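PDB 2B5D: alpha-Amylase from Thermotoga maritima, which is a large, mostly helical alpha-amylase of glycosyl hydrolase family 57. Local coordinates for residues K87-E90 with R91-E95; F105-E108 with H109-I113; Y306-I309 with D310-M313. All coordinates share one frame; numbering follows the deposited sequence.

In the fold
The three contacts are local side-chain clusters on one side of the chain's centre, all within the glycosyl hydrolase family 57 range. Contact 1 is the end of helix 68-91 and the turn after it. Contact 2 lies on the next helix, 97-119, and contact 3 is the start of helix 309-338. Contact 2 is the middle piece. Its Arg107 NH2 packs 3.3 Å from Val89 CG2 of contact 1, and its Phe105 CE2 packs 3.7 Å from Ile309 CD1 of contact 3. Centres of contacts 1 and 2 are about 16 Å apart, those of contacts 2 and 3 about 17 Å. Contacts 1 and 3 do not touch; their nearest atoms are about 6 Å apart.

Contact 1 of 3, residues K87-E90 with R91-E95; sequences KEVE and RTKKE
Residues 87-90 and 91-95 meet where helix 68-91 runs out into the loop before helix 97-119. The contact is local, and Thr92 and Glu88 are at its heart. The carbonyl oxygen Glu88 O takes two bonds from Thr92: one from the backbone N at 3.0 Å, and a shorter one from the hydroxyl OG1 at 2.7 Å. The hydroxyl comes in 18° from the carbonyl plane. It can do so because chi1 of 54° sets OG1 between its own backbone N and carbonyl carbon. The methyl of Thr92 turns to the Glu88 side chain, with CG2 3.6 Å from Glu88 OE1, and the two side chains cross at about a right angle. The carboxylate of Glu88 is held from outside, by Tyr291 at OE1 and by a salt bridge from OE2 to Arg269. Arg269 also forms a salt bridge with Glu95, so it links the helix end to the turn.

The backbone changes step here. Arg91 N still bonds to Lys87 O at 3.2 Å, as in an alpha helix. Lys93 N instead reaches back three residues to Glu90 O, at 3.1 Å. It approaches that oxygen from above the carbonyl plane. In the conformer given, Glu90 OE2 lies 3.3 Å from Lys93 CE, but this contact is doubtful because Glu90 has a second conformer. The lysine bends at chi3 and chi4, and its NZ makes a weak bond to His100. Val89 and Thr92 pack on helix 97-119. A type I beta turn from Thr92 to Glu95 follows, closed by Glu95 N bonding to Thr92 O at 2.7 Å. The arrangement is that of a helix C-terminus leading into a tight turn between consecutive helices.

Contact 2 of 3, residues F105-E108 with H109-I113; sequences FYRE and HFEKI
Four backbone bonds join residues 105-108 to 109-113, each reaching four residues along the helix. Lys112 N bonds to Glu108 O and His109 N to Phe105 O, both at 2.9 Å. Phe110 N bonds to Tyr106 O, and Glu111 N to Arg107 O.

Tyr106 O also lies over one face of the Phe110 ring, 3.0 Å above its plane and toward the rim. Chi1 of -62° swings that ring back along the helix, over the preceding turn. The Tyr106 and Phe110 rings lie side by side and point the same way. Their planes differ by 25°, but they are slid apart and barely overlap. Tyr106 CD2 touches Phe110 CZ at 3.8 Å. The hydroxyl of Tyr106 is bonded beyond the segments, to Lys290 O and Arg259.

Phe105 and His109 form a similar slipped pair, with ring centroids 5.2 Å apart. Phe105 CE1 meets His109 CB at 3.9 Å, while CZ lies over one face of the imidazole, toward its rim. Ile113 CD1 lies over the opposite face, also near the rim. His109 ND1 is buried and has no polar partner in the model. Arg107 and Glu111 run alongside each other, but Arg107 NE stays 5.4 Å from Glu111 OE2.

Several neighbours cover this part of helix 97-119. Arg107, Phe110 and Ile113 pack on helix 68-91, while His109 and Ile113 reach helix 27-47. Phe105 touches Phe358 and Tyr106 touches Ile289, both in loops.

Contact 3 of 3, residues Y306-I309 with D310-M313; sequences YYDI and DLAM
The carboxylate oxygen Asp308 OD2 accepts a bond from Asp310 N at 2.9 Å, and this caps the start of helix 309-338. The bond is nearly straight, with an N-H...O angle of 164°. The amide meets the oxygen from above the carboxylate plane, 41° out of it. Asp308 is the N-cap residue. Its chi1 of -177° places CG opposite its own backbone N and carries the carboxylate forward to the first amides of the helix. The carbonyl of Asp308 also takes part: Ala312 N bonds to Asp308 O at 3.2 Å. The positive end of the helix dipole would probably stabilise the carboxylate.

Asp310 brings a second carboxylate close by. Its OD2 is 4.1 Å from Asp308 OD2, and the two carboxylate planes are steeply inclined to each other. Asp310 OD2 makes a salt bridge with Lys101, which probably offsets the like charges. Leu311 crosses Asp308 at a slant, its CG 3.7 Å from Asp308 OD1.

The apolar part of the contact begins with Tyr307. Its ring end reaches the methyl of Ala312, with OH 3.2 Å and CE1 3.6 Å from Ala312 CB. Ile309 and Met313 meet only marginally, and the placing of the methionine side chain is doubtful.

Around the cap, Tyr307 and Ile309 both pack on Met102 of helix 97-119, and Ile309 also meets Phe105 there. The backbone of Tyr307 is hydrogen-bonded to that of Tyr291. The start of helix 309-338 is thus seated against helix 97-119, while Ala312 touches Glu359 in a loop.

Contact 1 of 3, residues K87-E90 with R91-E95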
ATOM      1  N   LYS A  87      28.257   1.901  26.227  1.00 78.63           N
ATOM      2  CA  LYS A  87      28.865   1.648  24.925  1.00 78.90           C
ATOM      3  C   LYS A  87      29.224   2.964  24.251  1.00 79.06           C
ATOM      4  O   LYS A  87      30.195   3.044  23.487  1.00 79.26           O
ATOM      5  CB  LYS A  87      27.883   0.913  24.017  1.00 79.18           C
ATOM      6  CG  LYS A  87      28.096  -0.576  23.807  1.00 80.38           C
ATOM      7  CD  LYS A  87      27.369  -0.983  22.520  1.00 82.22           C
ATOM      8  CE  LYS A  87      27.577  -2.449  22.121  1.00 83.33           C
ATOM      9  NZ  LYS A  87      26.501  -3.374  22.610  1.00 82.41           N
ATOM     10  N   GLU A  88      28.427   3.994  24.536  1.00 79.03           N
ATOM     11  CA  GLU A  88      28.547   5.264  23.856  1.00 78.72           C
ATOM     12  C   GLU A  88      29.592   6.159  24.488  1.00 79.27           C
ATOM     13  O   GLU A  88      30.288   6.885  23.769  1.00 78.77           O
ATOM     14  CB  GLU A  88      27.186   5.961  23.748  1.00 78.70           C
ATOM     15  CG  GLU A  88      26.384   5.565  22.494  1.00 77.36           C
ATOM     16  CD  GLU A  88      26.964   6.119  21.179  1.00 78.09           C
ATOM     17  OE1 GLU A  88      27.409   7.284  21.162  1.00 78.52           O
ATOM     18  OE2 GLU A  88      26.966   5.404  20.147  1.00 77.14           O
ATOM     19  N   VAL A  89      29.725   6.096  25.815  1.00 79.90           N
ATOM     20  CA  VAL A  89      30.768   6.864  26.501  1.00 81.25           C
ATOM     21  C   VAL A  89      32.205   6.442  26.097  1.00 82.05           C
ATOM     22  O   VAL A  89      33.099   7.290  26.047  1.00 82.17           O
ATOM     23  CB  VAL A  89      30.573   6.950  28.054  1.00 80.91           C
ATOM     24  CG1 VAL A  89      30.459   5.592  28.671  1.00 82.08           C
ATOM     25  CG2 VAL A  89      31.736   7.707  28.707  1.00 81.17           C
ATOM     26  N   GLU A  90      32.411   5.157  25.792  1.00 83.14           N
ATOM     27  CA  GLU A  90      33.707   4.687  25.260  1.00 84.33           C
ATOM     28  C   GLU A  90      33.908   5.009  23.778  1.00 84.45           C
ATOM     29  O   GLU A  90      34.920   5.611  23.415  1.00 84.86           O
ATOM     30  CB  GLU A  90      33.948   3.188  25.537  1.00 84.77           C
ATOM     31  CG  GLU A  90      34.879   2.897  26.729  0.65 86.43           C
ATOM     32  CD  GLU A  90      36.374   2.897  26.366  0.65 88.68           C
ATOM     33  OE1 GLU A  90      37.120   2.075  26.955  0.65 89.61           O
ATOM     34  OE2 GLU A  90      36.808   3.703  25.504  0.65 89.00           O
ATOM     35  N   ARG A  91      32.946   4.628  22.936  1.00 84.59           N
ATOM     36  CA  ARG A  91      32.995   4.901  21.493  1.00 84.53           C
ATOM     37  C   ARG A  91      33.145   6.393  21.167  1.00 84.06           C
ATOM     38  O   ARG A  91      33.631   6.743  20.094  1.00 83.66           O
ATOM     39  CB  ARG A  91      31.761   4.293  20.796  1.00 85.05           C
ATOM     40  CG  ARG A  91      31.512   4.693  19.312  1.00 87.11           C
ATOM     41  CD  ARG A  91      32.142   3.733  18.286  1.00 91.33           C
ATOM     42  NE  ARG A  91      31.185   3.272  17.257  1.00 94.58           N
ATOM     43  CZ  ARG A  91      31.011   3.812  16.040  1.00 95.52           C
ATOM     44  NH1 ARG A  91      31.727   4.867  15.658  1.00 95.81           N
ATOM     45  NH2 ARG A  91      30.111   3.296  15.196  1.00 94.65           N
ATOM     46  N   THR A  92      32.728   7.270  22.086  1.00 83.95           N
ATOM     47  CA  THR A  92      32.807   8.723  21.845  1.00 83.79           C
ATOM     48  C   THR A  92      34.135   9.361  22.249  1.00 83.84           C
ATOM     49  O   THR A  92      34.478  10.452  21.764  1.00 83.27           O
ATOM     50  CB  THR A  92      31.652   9.516  22.515  1.00 83.80           C
ATOM     51  OG1 THR A  92      31.591   9.215  23.915  1.00 83.53           O
ATOM     52  CG2 THR A  92      30.311   9.214  21.838  1.00 83.54           C
ATOM     53  N   LYS A  93      34.861   8.672  23.138  1.00 84.07           N
ATOM     54  CA  LYS A  93      36.112   9.149  23.732  1.00 84.37           C
ATOM     55  C   LYS A  93      37.099   9.819  22.757  1.00 84.30           C
ATOM     56  O   LYS A  93      37.736  10.816  23.108  1.00 83.81           O
ATOM     57  CB  LYS A  93      36.796   7.993  24.456  1.00 84.75           C
ATOM     58  CG  LYS A  93      37.630   8.398  25.670  1.00 84.77           C
ATOM     59  CD  LYS A  93      37.983   7.172  26.525  1.00 84.96           C
ATOM     60  CE  LYS A  93      36.754   6.513  27.176  1.00 86.36           C
ATOM     61  NZ  LYS A  93      36.100   7.374  28.221  1.00 86.27           N
ATOM     62  N   LYS A  94      37.220   9.284  21.541  1.00 84.32           N
ATOM     63  CA  LYS A  94      38.140   9.874  20.566  1.00 84.93           C
ATOM     64  C   LYS A  94      37.440  10.746  19.496  1.00 83.99           C
ATOM     65  O   LYS A  94      38.099  11.282  18.586  1.00 84.23           O
ATOM     66  CB  LYS A  94      39.042   8.794  19.942  1.00 85.02           C
ATOM     67  CG  LYS A  94      40.519   9.245  19.765  1.00 86.91           C
ATOM     68  CD  LYS A  94      41.401   8.173  19.068  1.00 87.03           C
ATOM     69  CE  LYS A  94      41.931   7.102  20.062  1.00 90.12           C
ATOM     70  NZ  LYS A  94      42.194   5.788  19.376  1.00 90.66           N
ATOM     71  N   GLU A  95      36.117  10.901  19.628  1.00 82.91           N
ATOM     72  CA  GLU A  95      35.308  11.775  18.751  1.00 81.09           C
ATOM     73  C   GLU A  95      35.248  13.157  19.384  1.00 79.95           C
ATOM     74  O   GLU A  95      35.905  13.393  20.406  1.00 79.81           O
ATOM     75  CB  GLU A  95      33.900  11.214  18.594  1.00 80.95           C
ATOM     76  CG  GLU A  95      33.862   9.711  18.480  1.00 81.19           C
ATOM     77  CD  GLU A  95      32.509   9.195  18.038  1.00 82.76           C
ATOM     78  OE1 GLU A  95      32.352   8.871  16.840  1.00 82.08           O
ATOM     79  OE2 GLU A  95      31.593   9.118  18.881  1.00 82.95           O
TER

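Contact 2 of 3, residues F105-E108 with H109-I113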
ATOM      1  N   PHE A 105      26.661  12.730  30.042  1.00 71.30           N
ATOM      2  CA  PHE A 105      25.435  13.333  30.540  1.00 71.52           C
ATOM      3  C   PHE A 105      24.308  12.301  30.448  1.00 71.11           C
ATOM      4  O   PHE A 105      23.597  12.077  31.430  1.00 70.28           O
ATOM      5  CB  PHE A 105      25.055  14.614  29.789  1.00 72.03           C
ATOM      6  CG  PHE A 105      23.651  15.103  30.112  1.00 74.03           C
ATOM      7  CD1 PHE A 105      22.534  14.556  29.463  1.00 74.68           C
ATOM      8  CD2 PHE A 105      23.442  16.081  31.085  1.00 75.11           C
ATOM      9  CE1 PHE A 105      21.244  14.982  29.772  1.00 75.50           C
ATOM     10  CE2 PHE A 105      22.148  16.520  31.391  1.00 76.47           C
ATOM     11  CZ  PHE A 105      21.048  15.969  30.724  1.00 74.61           C
ATOM     12  N   TYR A 106      24.193  11.673  29.275  1.00 71.24           N
ATOM     13  CA  TYR A 106      23.170  10.660  28.985  1.00 71.92           C
ATOM     14  C   TYR A 106      23.196   9.442  29.889  1.00 72.92           C
ATOM     15  O   TYR A 106      22.140   8.958  30.294  1.00 73.02           O
ATOM     16  CB  TYR A 106      23.241  10.218  27.523  1.00 71.20           C
ATOM     17  CG  TYR A 106      22.578  11.171  26.571  1.00 69.84           C
ATOM     18  CD1 TYR A 106      23.219  11.580  25.407  1.00 69.15           C
ATOM     19  CD2 TYR A 106      21.308  11.680  26.843  1.00 68.47           C
ATOM     20  CE1 TYR A 106      22.610  12.467  24.518  1.00 69.07           C
ATOM     21  CE2 TYR A 106      20.694  12.559  25.973  1.00 69.55           C
ATOM     22  CZ  TYR A 106      21.341  12.949  24.808  1.00 69.82           C
ATOM     23  OH  TYR A 106      20.707  13.814  23.946  1.00 69.57           O
ATOM     24  N   ARG A 107      24.401   8.959  30.203  1.00 74.52           N
ATOM     25  CA  ARG A 107      24.592   7.868  31.165  1.00 75.72           C
ATOM     26  C   ARG A 107      24.097   8.238  32.566  1.00 75.54           C
ATOM     27  O   ARG A 107      23.318   7.490  33.164  1.00 75.59           O
ATOM     28  CB  ARG A 107      26.050   7.377  31.172  1.00 75.45           C
ATOM     29  CG  ARG A 107      26.532   6.831  32.525  1.00 77.98           C
ATOM     30  CD  ARG A 107      27.577   5.704  32.440  1.00 78.23           C
ATOM     31  NE  ARG A 107      28.884   6.118  31.898  1.00 83.40           N
ATOM     32  CZ  ARG A 107      29.696   7.027  32.446  1.00 84.64           C
ATOM     33  NH1 ARG A 107      29.345   7.675  33.552  1.00 86.13           N
ATOM     34  NH2 ARG A 107      30.855   7.313  31.867  1.00 86.18           N
ATOM     35  N   GLU A 108      24.537   9.382  33.083  1.00 76.00           N
ATOM     36  CA  GLU A 108      24.140   9.816  34.431  1.00 77.08           C
ATOM     37  C   GLU A 108      22.619  10.049  34.498  1.00 76.27           C
ATOM     38  O   GLU A 108      21.942   9.555  35.414  1.00 76.37           O
ATOM     39  CB  GLU A 108      24.936  11.075  34.888  1.00 77.16           C
ATOM     40  CG  GLU A 108      25.113  11.206  36.434  1.00 78.71           C
ATOM     41  CD  GLU A 108      25.555  12.622  36.910  1.00 79.44           C
ATOM     42  OE1 GLU A 108      24.921  13.189  37.845  1.00 80.70           O
ATOM     43  OE2 GLU A 108      26.539  13.170  36.354  1.00 82.37           O
ATOM     44  N   HIS A 109      22.098  10.772  33.506  1.00 75.63           N
ATOM     45  CA  HIS A 109      20.675  11.109  33.407  1.00 75.01           C
ATOM     46  C   HIS A 109      19.746   9.893  33.368  1.00 74.80           C
ATOM     47  O   HIS A 109      18.798   9.804  34.158  1.00 74.30           O
ATOM     48  CB  HIS A 109      20.449  11.986  32.184  1.00 75.20           C
ATOM     49  CG  HIS A 109      19.112  12.651  32.156  1.00 75.86           C
ATOM     50  ND1 HIS A 109      18.250  12.543  31.083  1.00 75.70           N
ATOM     51  CD2 HIS A 109      18.487  13.432  33.066  1.00 75.92           C
ATOM     52  CE1 HIS A 109      17.161  13.248  31.326  1.00 76.15           C
ATOM     53  NE2 HIS A 109      17.275  13.788  32.527  1.00 77.12           N
ATOM     54  N   PHE A 110      20.026   8.953  32.465  1.00 74.90           N
ATOM     55  CA  PHE A 110      19.230   7.725  32.381  1.00 74.82           C
ATOM     56  C   PHE A 110      19.285   6.918  33.656  1.00 75.21           C
ATOM     57  O   PHE A 110      18.288   6.279  34.012  1.00 75.17           O
ATOM     58  CB  PHE A 110      19.639   6.838  31.212  1.00 74.21           C
ATOM     59  CG  PHE A 110      19.458   7.469  29.877  1.00 75.01           C
ATOM     60  CD1 PHE A 110      18.546   8.510  29.691  1.00 74.32           C
ATOM     61  CD2 PHE A 110      20.184   7.016  28.784  1.00 75.48           C
ATOM     62  CE1 PHE A 110      18.390   9.092  28.464  1.00 72.95           C
ATOM     63  CE2 PHE A 110      20.021   7.599  27.537  1.00 74.26           C
ATOM     64  CZ  PHE A 110      19.125   8.642  27.384  1.00 73.69           C
ATOM     65  N   GLU A 111      20.433   6.931  34.334  1.00 75.61           N
ATOM     66  CA  GLU A 111      20.552   6.212  35.601  1.00 77.02           C
ATOM     67  C   GLU A 111      19.621   6.850  36.619  1.00 76.43           C
ATOM     68  O   GLU A 111      18.810   6.158  37.242  1.00 76.47           O
ATOM     69  CB  GLU A 111      21.996   6.194  36.122  1.00 76.99           C
ATOM     70  CG  GLU A 111      22.836   5.010  35.635  1.00 78.68           C
ATOM     71  CD  GLU A 111      24.287   5.046  36.137  1.00 79.90           C
ATOM     72  OE1 GLU A 111      24.560   5.701  37.185  1.00 83.59           O
ATOM     73  OE2 GLU A 111      25.157   4.417  35.471  1.00 83.68           O
ATOM     74  N   LYS A 112      19.736   8.175  36.759  1.00 76.23           N
ATOM     75  CA  LYS A 112      18.844   8.989  37.590  1.00 76.06           C
ATOM     76  C   LYS A 112      17.356   8.701  37.372  1.00 75.43           C
ATOM     77  O   LYS A 112      16.607   8.514  38.334  1.00 75.34           O
ATOM     78  CB  LYS A 112      19.124  10.475  37.362  1.00 76.49           C
ATOM     79  CG  LYS A 112      19.837  11.173  38.512  1.00 78.36           C
ATOM     80  CD  LYS A 112      18.836  11.697  39.566  1.00 81.39           C
ATOM     81  CE  LYS A 112      18.322  10.577  40.525  1.00 82.25           C
ATOM     82  NZ  LYS A 112      17.251  11.045  41.482  1.00 80.26           N
ATOM     83  N   ILE A 113      16.949   8.663  36.103  1.00 74.64           N
ATOM     84  CA  ILE A 113      15.561   8.419  35.725  1.00 73.63           C
ATOM     85  C   ILE A 113      15.050   7.057  36.196  1.00 73.70           C
ATOM     86  O   ILE A 113      14.018   6.985  36.861  1.00 73.30           O
ATOM     87  CB  ILE A 113      15.349   8.659  34.202  1.00 73.27           C
ATOM     88  CG1 ILE A 113      15.222  10.163  33.955  1.00 72.22           C
ATOM     89  CG2 ILE A 113      14.119   7.909  33.650  1.00 72.56           C
ATOM     90  CD1 ILE A 113      15.621  10.565  32.591  1.00 71.27           C
TER

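Contact 3 of 3, residues Y306-I309 with D310-M313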
ATOM      1  N   TYR A 306      27.153  19.895  16.789  1.00 64.21           N
ATOM      2  CA  TYR A 306      26.984  19.142  18.018  1.00 64.27           C
ATOM      3  C   TYR A 306      26.351  19.945  19.152  1.00 63.40           C
ATOM      4  O   TYR A 306      26.608  21.138  19.309  1.00 62.69           O
ATOM      5  CB  TYR A 306      28.330  18.530  18.440  1.00 65.14           C
ATOM      6  CG  TYR A 306      28.735  17.358  17.561  1.00 66.97           C
ATOM      7  CD1 TYR A 306      29.939  17.393  16.818  1.00 67.65           C
ATOM      8  CD2 TYR A 306      27.905  16.225  17.444  1.00 66.25           C
ATOM      9  CE1 TYR A 306      30.319  16.333  15.996  1.00 66.87           C
ATOM     10  CE2 TYR A 306      28.269  15.158  16.616  1.00 68.50           C
ATOM     11  CZ  TYR A 306      29.493  15.216  15.894  1.00 67.83           C
ATOM     12  OH  TYR A 306      29.864  14.160  15.069  1.00 66.49           O
ATOM     13  N   TYR A 307      25.516  19.266  19.930  1.00 63.11           N
ATOM     14  CA  TYR A 307      24.809  19.868  21.055  1.00 62.83           C
ATOM     15  C   TYR A 307      25.764  20.253  22.183  1.00 63.62           C
ATOM     16  O   TYR A 307      26.572  19.432  22.662  1.00 63.39           O
ATOM     17  CB  TYR A 307      23.742  18.891  21.588  1.00 61.99           C
ATOM     18  CG  TYR A 307      22.840  19.431  22.690  1.00 60.98           C
ATOM     19  CD1 TYR A 307      22.032  20.567  22.481  1.00 59.07           C
ATOM     20  CD2 TYR A 307      22.774  18.798  23.925  1.00 60.14           C
ATOM     21  CE1 TYR A 307      21.210  21.055  23.474  1.00 58.68           C
ATOM     22  CE2 TYR A 307      21.944  19.270  24.931  1.00 59.03           C
ATOM     23  CZ  TYR A 307      21.166  20.403  24.697  1.00 60.31           C
ATOM     24  OH  TYR A 307      20.332  20.867  25.685  1.00 60.55           O
ATOM     25  N   ASP A 308      25.638  21.506  22.610  1.00 64.62           N
ATOM     26  CA  ASP A 308      26.301  22.026  23.794  1.00 65.55           C
ATOM     27  C   ASP A 308      25.227  22.417  24.793  1.00 65.69           C
ATOM     28  O   ASP A 308      24.506  23.385  24.586  1.00 65.62           O
ATOM     29  CB  ASP A 308      27.156  23.241  23.433  1.00 65.70           C
ATOM     30  CG  ASP A 308      27.952  23.789  24.632  1.00 68.70           C
ATOM     31  OD1 ASP A 308      28.875  24.595  24.383  1.00 70.03           O
ATOM     32  OD2 ASP A 308      27.669  23.423  25.809  1.00 69.73           O
ATOM     33  N   ILE A 309      25.135  21.655  25.878  1.00 66.57           N
ATOM     34  CA  ILE A 309      24.109  21.845  26.890  1.00 67.21           C
ATOM     35  C   ILE A 309      24.243  23.107  27.723  1.00 68.00           C
ATOM     36  O   ILE A 309      23.342  23.424  28.491  1.00 68.28           O
ATOM     37  CB  ILE A 309      24.022  20.646  27.862  1.00 67.35           C
ATOM     38  CG1 ILE A 309      22.676  20.681  28.621  1.00 67.36           C
ATOM     39  CG2 ILE A 309      25.238  20.631  28.820  1.00 67.82           C
ATOM     40  CD1 ILE A 309      22.126  19.329  29.007  1.00 66.81           C
ATOM     41  N   ASP A 310      25.362  23.817  27.604  1.00 68.45           N
ATOM     42  CA  ASP A 310      25.553  25.022  28.390  1.00 68.39           C
ATOM     43  C   ASP A 310      24.996  26.207  27.679  1.00 67.97           C
ATOM     44  O   ASP A 310      24.365  27.049  28.302  1.00 68.27           O
ATOM     45  CB  ASP A 310      27.025  25.233  28.773  1.00 69.01           C
ATOM     46  CG  ASP A 310      27.470  24.285  29.875  1.00 70.38           C
ATOM     47  OD1 ASP A 310      26.712  24.115  30.860  1.00 71.65           O
ATOM     48  OD2 ASP A 310      28.563  23.689  29.754  1.00 72.51           O
ATOM     49  N   LEU A 311      25.223  26.264  26.371  1.00 67.72           N
ATOM     50  CA  LEU A 311      24.571  27.258  25.527  1.00 67.81           C
ATOM     51  C   LEU A 311      23.041  27.068  25.530  1.00 67.22           C
ATOM     52  O   LEU A 311      22.278  28.030  25.536  1.00 67.38           O
ATOM     53  CB  LEU A 311      25.102  27.188  24.091  1.00 67.79           C
ATOM     54  CG  LEU A 311      26.574  27.418  23.729  1.00 69.69           C
ATOM     55  CD1 LEU A 311      26.603  28.074  22.347  1.00 71.66           C
ATOM     56  CD2 LEU A 311      27.380  28.248  24.753  1.00 69.96           C
ATOM     57  N   ALA A 312      22.615  25.812  25.523  1.00 66.72           N
ATOM     58  CA  ALA A 312      21.219  25.441  25.559  1.00 66.13           C
ATOM     59  C   ALA A 312      20.573  26.033  26.812  1.00 66.39           C
ATOM     60  O   ALA A 312      19.482  26.605  26.720  1.00 65.38           O
ATOM     61  CB  ALA A 312      21.100  23.947  25.547  1.00 65.29           C
ATOM     62  N   MET A 313      21.264  25.903  27.964  1.00 66.82           N
ATOM     63  CA  MET A 313      20.839  26.523  29.241  1.00 67.50           C
ATOM     64  C   MET A 313      20.834  28.043  29.172  1.00 66.70           C
ATOM     65  O   MET A 313      20.082  28.686  29.881  1.00 67.22           O
ATOM     66  CB  MET A 313      21.747  26.161  30.402  1.00 68.77           C
ATOM     67  CG  MET A 313      22.116  24.749  30.529  1.00 71.57           C
ATOM     68  SD  MET A 313      21.200  23.937  31.827  1.00 82.84           S
ATOM     69  CE  MET A 313      22.504  22.883  32.531  1.00 75.77           C
TER